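Local coordinates for malonyl CoA-acyl carrier protein transacylase (PDB 3PTW) that probably transfers malonyl groups from coenzyme A to acyl carrier protein, the step that supplies extender units for fatty acid synthesis, at residues 130-135 against 187-192. Numbering follows the deposited sequence.
Sequences GMVAVL and GRAIKL
A chi1 of 174° sends CG1 of V132 away from its own N and against A189 CB, 3.8 Å off, while L135, its CG turned beside the backbone N, runs alongside R188 on the other face. The two strands, 130-135 and 188-191, are neighbours in the four-stranded antiparallel sheet of the ferredoxin-like small subdomain of the acyltransferase fold, 188-191 being an outermost strand. A133 with I190 and L135 with R188 are hydrogen-bonded pairs; the bond from L135 N to R188 O is nearly straight (176°), whereas that from A133 N to I190 O is bent to 135°. The faces differ in character. Branched V132 and V134 pack on helix 172-184, V132 against L175 and M179 and V134 against I182, while the small A189 lets V132 CG1 and M179 come close. On the other face R188 keeps its guanidinium near the surface, where L135 CD1 comes within 3.3 Å of R188 NH2. Beyond the last bridge, L192 N still bonds to M131 O at 2.9 Å. The forked side chain of L192 reaches over strand 130-135 and divides its methyls: CD1 meets M131 CB, and CD2 rests 3.8 Å from A133 CB.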
# COMPACT_ATOMS: atom_id res chain seq x y z
N GLY A 130 4.53 -16.93 -7.54
CA GLY A 130 3.30 -16.61 -6.80
C GLY A 130 3.60 -16.06 -5.42
O GLY A 130 4.72 -15.64 -5.14
N MET A 131 2.59 -16.05 -4.56
CA MET A 131 2.75 -15.55 -3.21
C MET A 131 2.01 -16.44 -2.22
O MET A 131 0.97 -17.03 -2.57
CB MET A 131 2.26 -14.10 -3.11
CG MET A 131 3.03 -13.13 -4.01
SD MET A 131 2.36 -11.46 -3.96
CE MET A 131 3.30 -10.80 -2.57
N VAL A 132 2.55 -16.53 -1.01
CA VAL A 132 1.99 -17.38 0.02
C VAL A 132 1.87 -16.63 1.35
O VAL A 132 2.87 -16.11 1.87
CB VAL A 132 2.83 -18.69 0.20
CG1 VAL A 132 2.32 -19.51 1.38
CG2 VAL A 132 2.80 -19.52 -1.08
N ALA A 133 0.64 -16.58 1.87
CA ALA A 133 0.39 -16.07 3.23
C ALA A 133 0.95 -17.06 4.26
O ALA A 133 0.75 -18.27 4.15
CB ALA A 133 -1.11 -15.84 3.46
N VAL A 134 1.67 -16.54 5.26
CA VAL A 134 2.28 -17.38 6.30
C VAL A 134 1.74 -16.93 7.66
O VAL A 134 1.91 -15.77 8.04
CB VAL A 134 3.83 -17.31 6.26
CG1 VAL A 134 4.45 -18.12 7.40
CG2 VAL A 134 4.36 -17.81 4.92
N LEU A 135 1.10 -17.85 8.38
CA LEU A 135 0.46 -17.52 9.64
C LEU A 135 1.17 -18.14 10.83
O LEU A 135 1.72 -19.23 10.72
CB LEU A 135 -1.01 -17.95 9.63
CG LEU A 135 -1.96 -17.35 8.59
CD1 LEU A 135 -3.38 -17.81 8.87
CD2 LEU A 135 -1.91 -15.84 8.62
N GLY A 187 3.14 -23.93 11.73
CA GLY A 187 2.58 -22.76 11.10
C GLY A 187 1.56 -23.16 10.05
O GLY A 187 1.32 -24.35 9.81
N ARG A 188 0.96 -22.16 9.42
CA ARG A 188 -0.01 -22.37 8.35
C ARG A 188 0.42 -21.55 7.16
O ARG A 188 0.94 -20.44 7.32
CB ARG A 188 -1.41 -21.93 8.78
CG ARG A 188 -2.15 -22.90 9.69
CD ARG A 188 -3.61 -22.43 9.87
NE ARG A 188 -4.26 -22.30 8.56
CZ ARG A 188 -5.09 -21.32 8.22
NH1 ARG A 188 -5.60 -21.29 7.00
NH2 ARG A 188 -5.42 -20.38 9.09
N ALA A 189 0.18 -22.09 5.98
CA ALA A 189 0.51 -21.42 4.74
C ALA A 189 -0.68 -21.47 3.81
O ALA A 189 -1.30 -22.52 3.64
CB ALA A 189 1.71 -22.08 4.10
N ILE A 190 -1.02 -20.32 3.23
CA ILE A 190 -2.11 -20.25 2.26
C ILE A 190 -1.54 -19.72 0.95
O ILE A 190 -0.94 -18.65 0.92
CB ILE A 190 -3.25 -19.27 2.70
CG1 ILE A 190 -3.59 -19.45 4.18
CG2 ILE A 190 -4.50 -19.44 1.78
CD1 ILE A 190 -4.45 -18.30 4.74
N LYS A 191 -1.72 -20.48 -0.12
CA LYS A 191 -1.35 -19.97 -1.44
C LYS A 191 -2.32 -18.85 -1.81
O LYS A 191 -3.53 -19.06 -1.88
CB LYS A 191 -1.36 -21.08 -2.49
CG LYS A 191 -0.76 -20.65 -3.82
CD LYS A 191 -1.18 -21.58 -4.96
CE LYS A 191 -0.80 -20.97 -6.31
NZ LYS A 191 -0.84 -22.00 -7.40
N LEU A 192 -1.79 -17.65 -2.01
CA LEU A 192 -2.60 -16.51 -2.37
C LEU A 192 -3.04 -16.63 -3.83
O LEU A 192 -2.39 -17.32 -4.62
CB LEU A 192 -1.84 -15.20 -2.11
CG LEU A 192 -1.54 -14.88 -0.63
CD1 LEU A 192 -0.74 -13.61 -0.53
CD2 LEU A 192 -2.83 -14.77 0.20